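Long-range contacts in putative prephenate dehydratase (Streptococcus mutans, PDB 4LUB), which probably catalyses the decarboxylating dehydration of prephenate to phenylpyruvate, the step that commits prephenate to L-phenylalanine biosynthesis: residues Tyr67-Ala72 and Arg228-Ile233; Ile194-Thr199 and Tyr265-Lys270; Asp221-Glu226 and Asp242-Asn247. All coordinates share one frame; numbering follows the deposited sequence.

Contact 1: residues Tyr67-Ala72 and Arg228-Ile233; sequences YLFHQA and RPLKTI
H70 turns the edge of its imidazole toward the end of strand 222-229 and the loop that follows, with CE1 3.7 Å from L230 O and both carbonyls, P229 O and L230 O, near the ring plane. No direct hydrogen bond crosses the contact; one water does the polar work. It lies in the imidazole plane 3.1 Å from H70 NE2, donates to P229 O at 2.7 Å and accepts from K231 NZ at 2.8 Å. K231 also brings its CG to 3.8 Å from H70 NE2, and its chain, bent at chi2 and chi4, carries the ammonium back to the water, where I57 O of the second subunit is a further, weak partner.

Beside this, F69 CE2 meets L230 CD1 at 4.0 Å. F69 CG stands anti to the backbone N (chi1 177°), which carries the ring toward L230 and sets its CD2 over one face of H70. F238 stacks on F69 from the adjoining strand, while A197 and T199 also pack against this phenyl. R228, salt-bridged to D66, ties the strand end to helix 62-70. The arrangement is a water-bridged interface between the end of a helix in the prephenate dehydratase region and a strand end of the ACT domain.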
loop_
_atom_site.group_PDB
_atom_site.type_symbol
_atom_site.label_atom_id
_atom_site.label_comp_id
_atom_site.label_asym_id
_atom_site.label_seq_id
_atom_site.Cartn_x
_atom_site.Cartn_y
_atom_site.Cartn_z
ATOM N N TYR B 67 4.869 10.094 8.426
ATOM C CA TYR B 67 5.478 10.808 9.545
ATOM C C TYR B 67 6.400 9.922 10.396
ATOM O O TYR B 67 7.519 10.318 10.715
ATOM C CB TYR B 67 4.423 11.455 10.435
ATOM C CG TYR B 67 5.052 12.535 11.280
ATOM C CD1 TYR B 67 5.228 13.817 10.776
ATOM C CD2 TYR B 67 5.511 12.265 12.561
ATOM C CE1 TYR B 67 5.831 14.810 11.533
ATOM C CE2 TYR B 67 6.112 13.248 13.325
ATOM C CZ TYR B 67 6.269 14.514 12.808
ATOM O OH TYR B 67 6.865 15.490 13.567
ATOM N N LEU B 68 5.905 8.759 10.807
ATOM C CA LEU B 68 6.707 7.808 11.577
ATOM C C LEU B 68 7.997 7.353 10.898
ATOM O O LEU B 68 9.013 7.175 11.569
ATOM C CB LEU B 68 5.869 6.577 11.945
ATOM C CG LEU B 68 5.343 6.470 13.387
ATOM C CD1 LEU B 68 5.051 7.796 14.066
ATOM C CD2 LEU B 68 4.174 5.484 13.483
ATOM N N PHE B 69 7.970 7.149 9.588
ATOM C CA PHE B 69 9.196 6.785 8.889
ATOM C C PHE B 69 10.155 7.954 8.700
ATOM O O PHE B 69 11.301 7.876 9.126
ATOM C CB PHE B 69 8.895 6.163 7.524
ATOM C CG PHE B 69 10.134 5.841 6.723
ATOM C CD1 PHE B 69 10.888 4.722 7.016
ATOM C CD2 PHE B 69 10.522 6.640 5.661
ATOM C CE1 PHE B 69 12.025 4.414 6.286
ATOM C CE2 PHE B 69 11.654 6.334 4.917
ATOM C CZ PHE B 69 12.405 5.225 5.234
ATOM N N HIS B 70 9.686 9.026 8.062
ATOM C CA HIS B 70 10.549 10.143 7.664
ATOM C C HIS B 70 11.065 10.988 8.819
ATOM O O HIS B 70 12.218 11.416 8.819
ATOM C CB HIS B 70 9.804 11.064 6.692
ATOM C CG HIS B 70 9.487 10.431 5.371
ATOM N ND1 HIS B 70 10.464 10.049 4.477
ATOM C CD2 HIS B 70 8.303 10.114 4.795
ATOM C CE1 HIS B 70 9.896 9.527 3.403
ATOM N NE2 HIS B 70 8.585 9.551 3.572
ATOM N N GLN B 71 10.213 11.237 9.802
ATOM C CA GLN B 71 10.483 12.309 10.750
ATOM C C GLN B 71 10.631 11.848 12.189
ATOM O O GLN B 71 11.512 12.327 12.900
ATOM C CB GLN B 71 9.396 13.378 10.650
ATOM C CG GLN B 71 9.661 14.361 9.535
ATOM C CD GLN B 71 10.960 15.114 9.744
ATOM O OE1 GLN B 71 11.312 15.465 10.873
ATOM N NE2 GLN B 71 11.697 15.338 8.664
ATOM N N ALA B 72 9.766 10.946 12.636
ATOM C CA ALA B 72 9.757 10.605 14.050
ATOM C C ALA B 72 10.810 9.571 14.453
ATOM O O ALA B 72 11.188 8.699 13.671
ATOM C CB ALA B 72 8.373 10.110 14.438
ATOM N N ARG B 228 5.020 2.737 0.382
ATOM C CA ARG B 228 4.793 4.163 0.498
ATOM C C ARG B 228 5.846 4.833 -0.366
ATOM O O ARG B 228 6.959 4.315 -0.478
ATOM C CB ARG B 228 4.928 4.624 1.953
ATOM C CG ARG B 228 3.826 4.164 2.943
ATOM C CD ARG B 228 2.447 4.561 2.462
ATOM N NE ARG B 228 2.334 6.006 2.359
ATOM C CZ ARG B 228 1.673 6.635 1.396
ATOM N NH1 ARG B 228 1.057 5.933 0.452
ATOM N NH2 ARG B 228 1.630 7.966 1.379
ATOM N N PRO B 229 5.500 5.959 -1.010
ATOM C CA PRO B 229 6.525 6.707 -1.752
ATOM C C PRO B 229 7.706 7.104 -0.873
ATOM O O PRO B 229 7.514 7.569 0.253
ATOM C CB PRO B 229 5.771 7.951 -2.255
ATOM C CG PRO B 229 4.314 7.623 -2.096
ATOM C CD PRO B 229 4.226 6.686 -0.940
ATOM N N LEU B 230 8.917 6.912 -1.388
ATOM C CA LEU B 230 10.127 7.384 -0.717
ATOM C C LEU B 230 10.242 8.900 -0.761
ATOM O O LEU B 230 11.066 9.489 -0.059
ATOM C CB LEU B 230 11.369 6.748 -1.345
ATOM C CG LEU B 230 12.587 6.558 -0.442
ATOM C CD1 LEU B 230 12.201 6.001 0.918
ATOM C CD2 LEU B 230 13.615 5.662 -1.120
ATOM N N LYS B 231 9.393 9.517 -1.580
ATOM C CA LYS B 231 9.453 10.946 -1.879
ATOM C C LYS B 231 10.806 11.333 -2.468
ATOM O O LYS B 231 11.383 12.365 -2.115
ATOM C CB LYS B 231 9.142 11.792 -0.636
ATOM C CG LYS B 231 8.038 11.226 0.238
ATOM C CD LYS B 231 6.666 11.733 -0.206
ATOM C CE LYS B 231 5.690 11.830 0.967
ATOM N NZ LYS B 231 4.492 10.952 0.791
ATOM N N THR B 232 11.307 10.487 -3.366
ATOM C CA THR B 232 12.495 10.799 -4.154
ATOM C C THR B 232 12.096 10.876 -5.624
ATOM O O THR B 232 11.874 11.960 -6.156
ATOM C CB THR B 232 13.610 9.755 -3.980
ATOM O OG1 THR B 232 13.060 8.440 -4.133
ATOM C CG2 THR B 232 14.245 9.873 -2.601
ATOM N N ILE B 233 12.003 9.718 -6.276
ATOM C CA ILE B 233 11.388 9.631 -7.598
ATOM C C ILE B 233 10.359 8.496 -7.689
ATOM O O ILE B 233 10.345 7.589 -6.855
ATOM C CB ILE B 233 12.453 9.442 -8.706
ATOM C CG1 ILE B 233 13.327 8.229 -8.404
ATOM C CG2 ILE B 233 13.340 10.668 -8.808
ATOM C CD1 ILE B 233 13.738 7.453 -9.637
HETATM O O HOH W 1 5.977 8.878 2.035
#

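Contact 2: residues Ile194-Thr199 and Tyr265-Lys270; sequences ISLALT and YKILGK
Four firm backbone hydrogen bonds join I194-T199 to Y265-K270 as antiparallel strands, their axes 157° apart. A197 and K266 form a reciprocal pair: A197 N gives to K266 O at 2.8 Å, nearly straight at 171°, and K266 N returns a bond to A197 O. S195 N donates to G269 O at 2.9 Å in the carbonyl plane. The carbonyl of S195 is shared, taking L268 N at 2.8 Å and, weakly, G269 N. L268 and G269 thus both face S195 in a classic beta bulge, which shifts the register by one residue.

On one face the apolar side chains of I194, L196 and L198 meet Y265, I267 and the stem of K270. L196 and I267 lie side by side, CD2 of the leucine 3.7 Å from CG1 of the isoleucine, and the same methyl also approaches Y265 CD1. L198 CD2 packs on Y265 CB at 3.5 Å. I194 runs alongside K270, touching CG with its CD1 and leaving the lysine to extend past it. The other face carries A197, whose CB is 4.2 Å from L268 CD2, and S195, whose hydroxyl bonds Y271 and D242.

Helix 248-261 covers the leucine face through L255 and L258, whereas F69 and F65 of helix 62-70 reach A197 and L268 on the other. Strand 237-244 flanks I194-T199, and strand 75-83 pairs with the Y265-K270 strand through A76, so the contact lies inside a continuous sheet.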
loop_
_atom_site.group_PDB
_atom_site.type_symbol
_atom_site.label_atom_id
_atom_site.label_comp_id
_atom_site.label_asym_id
_atom_site.label_seq_id
_atom_site.Cartn_x
_atom_site.Cartn_y
_atom_site.Cartn_z
ATOM N N ILE B 194 5.820 -7.163 15.137
ATOM C CA ILE B 194 6.868 -6.177 14.953
ATOM C C ILE B 194 6.605 -5.547 13.597
ATOM O O ILE B 194 6.288 -6.243 12.633
ATOM C CB ILE B 194 8.302 -6.791 15.022
ATOM C CG1 ILE B 194 9.351 -5.750 14.649
ATOM C CG2 ILE B 194 8.440 -8.012 14.102
ATOM C CD1 ILE B 194 10.769 -6.142 15.046
ATOM N N SER B 195 6.698 -4.224 13.533
ATOM C CA SER B 195 6.518 -3.512 12.272
ATOM C C SER B 195 7.816 -2.858 11.848
ATOM O O SER B 195 8.502 -2.227 12.652
ATOM C CB SER B 195 5.414 -2.460 12.382
ATOM O OG SER B 195 4.164 -3.068 12.640
ATOM N N LEU B 196 8.148 -3.017 10.576
ATOM C CA LEU B 196 9.402 -2.517 10.057
ATOM C C LEU B 196 9.141 -1.612 8.869
ATOM O O LEU B 196 8.178 -1.816 8.121
ATOM C CB LEU B 196 10.312 -3.670 9.620
ATOM C CG LEU B 196 10.848 -4.645 10.672
ATOM C CD1 LEU B 196 11.467 -5.867 9.980
ATOM C CD2 LEU B 196 11.808 -4.020 11.670
ATOM N N ALA B 197 9.972 -0.591 8.710
ATOM C CA ALA B 197 10.025 0.117 7.444
ATOM C C ALA B 197 11.340 -0.229 6.747
ATOM O O ALA B 197 12.415 0.067 7.269
ATOM C CB ALA B 197 9.887 1.625 7.656
ATOM N N LEU B 198 11.259 -0.879 5.588
ATOM C CA LEU B 198 12.457 -1.294 4.855
ATOM C C LEU B 198 12.689 -0.429 3.634
ATOM O O LEU B 198 11.744 -0.059 2.934
ATOM C CB LEU B 198 12.387 -2.752 4.387
ATOM C CG LEU B 198 12.016 -3.938 5.270
ATOM C CD1 LEU B 198 11.737 -5.122 4.371
ATOM C CD2 LEU B 198 13.145 -4.269 6.205
ATOM N N THR B 199 13.955 -0.120 3.382
ATOM C CA THR B 199 14.383 0.406 2.093
ATOM C C THR B 199 15.371 -0.581 1.483
ATOM O O THR B 199 16.133 -1.236 2.197
ATOM C CB THR B 199 15.017 1.790 2.206
ATOM O OG1 THR B 199 16.013 1.779 3.237
ATOM C CG2 THR B 199 13.955 2.818 2.560
ATOM N N TYR B 265 16.571 -1.130 7.550
ATOM C CA TYR B 265 15.254 -1.168 8.156
ATOM C C TYR B 265 15.192 -0.174 9.295
ATOM O O TYR B 265 16.200 0.113 9.934
ATOM C CB TYR B 265 14.901 -2.580 8.648
ATOM C CG TYR B 265 15.820 -3.111 9.718
ATOM C CD1 TYR B 265 15.553 -2.888 11.061
ATOM C CD2 TYR B 265 16.958 -3.839 9.385
ATOM C CE1 TYR B 265 16.392 -3.367 12.045
ATOM C CE2 TYR B 265 17.796 -4.332 10.366
ATOM C CZ TYR B 265 17.512 -4.091 11.691
ATOM O OH TYR B 265 18.337 -4.561 12.682
ATOM N N LYS B 266 14.003 0.377 9.498
ATOM C CA LYS B 266 13.652 1.101 10.709
ATOM C C LYS B 266 12.595 0.313 11.472
ATOM O O LYS B 266 11.564 -0.042 10.903
ATOM C CB LYS B 266 13.135 2.499 10.363
ATOM C CG LYS B 266 12.845 3.386 11.549
ATOM C CD LYS B 266 12.416 4.748 11.055
ATOM C CE LYS B 266 12.048 5.668 12.195
ATOM N NZ LYS B 266 11.860 7.051 11.697
ATOM N N ILE B 267 12.861 0.012 12.739
ATOM C CA ILE B 267 11.847 -0.599 13.594
ATOM C C ILE B 267 10.794 0.420 14.004
ATOM O O ILE B 267 11.080 1.351 14.759
ATOM C CB ILE B 267 12.453 -1.228 14.863
ATOM C CG1 ILE B 267 13.503 -2.275 14.483
ATOM C CG2 ILE B 267 11.350 -1.846 15.731
ATOM C CD1 ILE B 267 14.114 -2.984 15.671
ATOM N N LEU B 268 9.578 0.248 13.492
ATOM C CA LEU B 268 8.496 1.162 13.821
ATOM C C LEU B 268 7.874 0.803 15.164
ATOM O O LEU B 268 7.304 1.659 15.830
ATOM C CB LEU B 268 7.420 1.146 12.729
ATOM C CG LEU B 268 7.840 1.560 11.320
ATOM C CD1 LEU B 268 6.638 1.515 10.395
ATOM C CD2 LEU B 268 8.448 2.952 11.331
ATOM N N GLY B 269 8.010 -0.457 15.571
ATOM C CA GLY B 269 7.444 -0.898 16.832
ATOM C C GLY B 269 7.523 -2.389 17.108
ATOM O O GLY B 269 7.458 -3.200 16.185
ATOM N N LYS B 270 7.708 -2.732 18.383
ATOM C CA LYS B 270 7.446 -4.075 18.906
ATOM C C LYS B 270 6.336 -3.994 19.943
ATOM O O LYS B 270 6.475 -3.293 20.941
ATOM C CB LYS B 270 8.690 -4.713 19.542
ATOM C CG LYS B 270 9.920 -4.801 18.661
ATOM C CD LYS B 270 11.026 -5.518 19.418
ATOM C CE LYS B 270 12.369 -5.436 18.722
ATOM N NZ LYS B 270 13.408 -6.172 19.507
#

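Contact 3: residues Asp221-Glu226 and Asp242-Asn247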
loop_
_atom_site.group_PDB
_atom_site.type_symbol
_atom_site.label_atom_id
_atom_site.label_comp_id
_atom_site.label_asym_id
_atom_site.label_seq_id
_atom_site.Cartn_x
_atom_site.Cartn_y
_atom_site.Cartn_z
ATOM N N ASP B 221 5.951 -15.413 10.076
ATOM C CA ASP B 221 4.885 -15.043 9.130
ATOM C C ASP B 221 4.719 -13.547 8.923
ATOM O O ASP B 221 4.575 -12.791 9.877
ATOM C CB ASP B 221 3.532 -15.618 9.567
ATOM C CG ASP B 221 3.493 -17.130 9.496
ATOM O OD1 ASP B 221 4.165 -17.695 8.615
ATOM O OD2 ASP B 221 2.759 -17.742 10.288
ATOM N N LEU B 222 4.716 -13.153 7.655
ATOM C CA LEU B 222 4.371 -11.802 7.236
ATOM C C LEU B 222 2.861 -11.645 7.339
ATOM O O LEU B 222 2.108 -12.469 6.818
ATOM C CB LEU B 222 4.855 -11.564 5.798
ATOM C CG LEU B 222 4.862 -10.218 5.044
ATOM C CD1 LEU B 222 3.474 -9.772 4.648
ATOM C CD2 LEU B 222 5.569 -9.124 5.809
ATOM N N THR B 223 2.415 -10.600 8.031
ATOM C CA THR B 223 0.984 -10.399 8.236
ATOM C C THR B 223 0.478 -9.143 7.538
ATOM O O THR B 223 -0.727 -8.928 7.432
ATOM C CB THR B 223 0.633 -10.320 9.737
ATOM O OG1 THR B 223 1.195 -9.129 10.305
ATOM C CG2 THR B 223 1.171 -11.541 10.479
ATOM N N LYS B 224 1.409 -8.320 7.067
ATOM C CA LYS B 224 1.065 -7.121 6.313
ATOM C C LYS B 224 2.251 -6.569 5.540
ATOM O O LYS B 224 3.378 -6.587 6.035
ATOM C CB LYS B 224 0.529 -6.047 7.264
ATOM C CG LYS B 224 0.149 -4.741 6.595
ATOM C CD LYS B 224 -0.067 -3.665 7.640
ATOM C CE LYS B 224 0.180 -2.270 7.077
ATOM N NZ LYS B 224 -0.361 -1.217 7.992
ATOM N N ILE B 225 1.986 -6.063 4.346
ATOM C CA ILE B 225 2.974 -5.312 3.594
ATOM C C ILE B 225 2.314 -4.174 2.836
ATOM O O ILE B 225 1.313 -4.362 2.151
ATOM C CB ILE B 225 3.767 -6.180 2.608
ATOM C CG1 ILE B 225 4.758 -5.304 1.836
ATOM C CG2 ILE B 225 2.831 -6.909 1.661
ATOM C CD1 ILE B 225 5.978 -6.040 1.339
ATOM N N GLU B 226 2.882 -2.990 2.976
ATOM C CA GLU B 226 2.363 -1.819 2.307
ATOM C C GLU B 226 3.529 -0.972 1.844
ATOM O O GLU B 226 4.479 -0.767 2.585
ATOM C CB GLU B 226 1.472 -1.024 3.256
ATOM C CG GLU B 226 0.829 0.201 2.630
ATOM C CD GLU B 226 -0.648 0.011 2.369
ATOM O OE1 GLU B 226 -1.396 -0.218 3.334
ATOM O OE2 GLU B 226 -1.062 0.092 1.202
ATOM N N ASP B 242 4.684 -5.960 8.589
ATOM C CA ASP B 242 4.426 -6.528 9.909
ATOM C C ASP B 242 4.780 -8.014 9.907
ATOM O O ASP B 242 4.508 -8.727 8.937
ATOM C CB ASP B 242 2.963 -6.372 10.348
ATOM C CG ASP B 242 2.469 -4.928 10.341
ATOM O OD1 ASP B 242 3.274 -3.974 10.210
ATOM O OD2 ASP B 242 1.248 -4.759 10.513
ATOM N N PHE B 243 5.359 -8.474 11.011
ATOM C CA PHE B 243 5.637 -9.888 11.210
ATOM C C PHE B 243 5.193 -10.271 12.601
ATOM O O PHE B 243 5.210 -9.447 13.517
ATOM C CB PHE B 243 7.135 -10.194 11.078
ATOM C CG PHE B 243 7.650 -10.166 9.672
ATOM C CD1 PHE B 243 7.356 -11.191 8.795
ATOM C CD2 PHE B 243 8.453 -9.130 9.233
ATOM C CE1 PHE B 243 7.830 -11.174 7.501
ATOM C CE2 PHE B 243 8.930 -9.120 7.938
ATOM C CZ PHE B 243 8.619 -10.139 7.071
ATOM N N GLU B 244 4.808 -11.526 12.765
ATOM C CA GLU B 244 4.553 -12.048 14.092
ATOM C C GLU B 244 5.840 -11.969 14.900
ATOM O O GLU B 244 6.929 -12.237 14.385
ATOM C CB GLU B 244 3.992 -13.466 14.031
ATOM C CG GLU B 244 2.466 -13.456 14.032
ATOM C CD GLU B 244 1.842 -14.792 13.716
ATOM O OE1 GLU B 244 2.528 -15.829 13.860
ATOM O OE2 GLU B 244 0.655 -14.798 13.322
ATOM N N ASN B 245 5.718 -11.540 16.151
ATOM C CA ASN B 245 6.880 -11.370 17.012
ATOM C C ASN B 245 6.788 -12.263 18.244
ATOM O O ASN B 245 7.128 -11.852 19.348
ATOM C CB ASN B 245 7.008 -9.904 17.435
ATOM C CG ASN B 245 8.371 -9.578 18.016
ATOM O OD1 ASN B 245 9.392 -10.087 17.552
ATOM N ND2 ASN B 245 8.388 -8.770 19.070
ATOM N N HIS B 246 6.327 -13.490 18.042
ATOM C CA HIS B 246 6.215 -14.466 19.123
ATOM C C HIS B 246 7.586 -15.000 19.527
ATOM O O HIS B 246 7.824 -15.316 20.688
ATOM C CB HIS B 246 5.277 -15.601 18.713
ATOM C CG HIS B 246 3.852 -15.171 18.581
ATOM N ND1 HIS B 246 3.101 -14.759 19.665
ATOM C CD2 HIS B 246 3.046 -15.065 17.501
ATOM C CE1 HIS B 246 1.890 -14.428 19.255
ATOM N NE2 HIS B 246 1.831 -14.603 17.946
ATOM N N ASN B 247 8.485 -15.099 18.554
ATOM C CA ASN B 247 9.835 -15.568 18.823
ATOM C C ASN B 247 10.812 -14.434 18.557
ATOM O O ASN B 247 11.344 -14.294 17.456
ATOM C CB ASN B 247 10.147 -16.789 17.939
ATOM C CG ASN B 247 11.411 -17.519 18.359
ATOM O OD1 ASN B 247 12.284 -16.959 19.021
ATOM N ND2 ASN B 247 11.523 -18.774 17.949
HETATM O O HOH W 2 5.343 -16.571 12.573
HETATM O O HOH W 3 -0.333 -6.976 10.517
HETATM O O HOH W 4 1.614 -1.609 10.074
#
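The open ends of the beta hairpin formed by strands 222-229 and 237-244 of the ACT domain meet here, antiparallel and with a bulge between the L222-F243 and K224-D242 pairs. Three backbone bonds hold them. T223 N reaches D242 O at 3.0 Å from above the carbonyl plane, D242 N gives to K224 O at 2.9 Å, and E244 N approaches D221 O at 3.2 Å, nearly along the C=O axis.

L222 presses CD2 over one face of the F243 ring, 3.8 Å from its centroid and 27° off the normal, a CH-pi contact, while L222 CB touches CE1. The ring's edge faces D221 O. F215 stacks on F243, and P205 of the second subunit packs on L222.

D242 and K224 occupy the opposite face of the sheet. K224 runs out fully extended from its backbone (chi1 179°), which takes it past the carboxylate with CD 3.3 Å from D242 OD2. Its ammonium goes on to E54 and S60, meeting D242 OD1 through a water. A second water, 2.7 Å from D242 OD2, links it to T223 OG1; R174 forms a salt bridge with OD2, and OD1 also holds the S195 hydroxyl.

At the rim the carboxylates of D221 and E244 lie side by side, their planes 68° apart, and a water accepts from D221 N and donates to E244 OE1. The two like charges probably repel mildly. D242 is different: R174 and the nearby K224 would be expected to stabilise its negative charge, and its several bonds restrict rotation of the carboxylate.

Contact 2 is the most buried of the three, contact 3 is partly buried and contact 1 lies at the surface. Contacts 2 and 3 are antiparallel strand pairs in one sheet, joined by the S195 hydroxyl and by a backbone bond from I194 N to F243 O. Contact 1 instead sets a helix against a strand end, and K266 of contact 2 reaches back to it by bonding the carbonyls of F69 and A72. Backbone bonding and hydrocarbon packing dominate contact 2, charged groups and waters join in at contact 3, and contact 1 joins its polar groups through one water beside a small apolar contact. Contacts 1 and 3 share strand 222-229 and touch the second subunit; contact 2 does not.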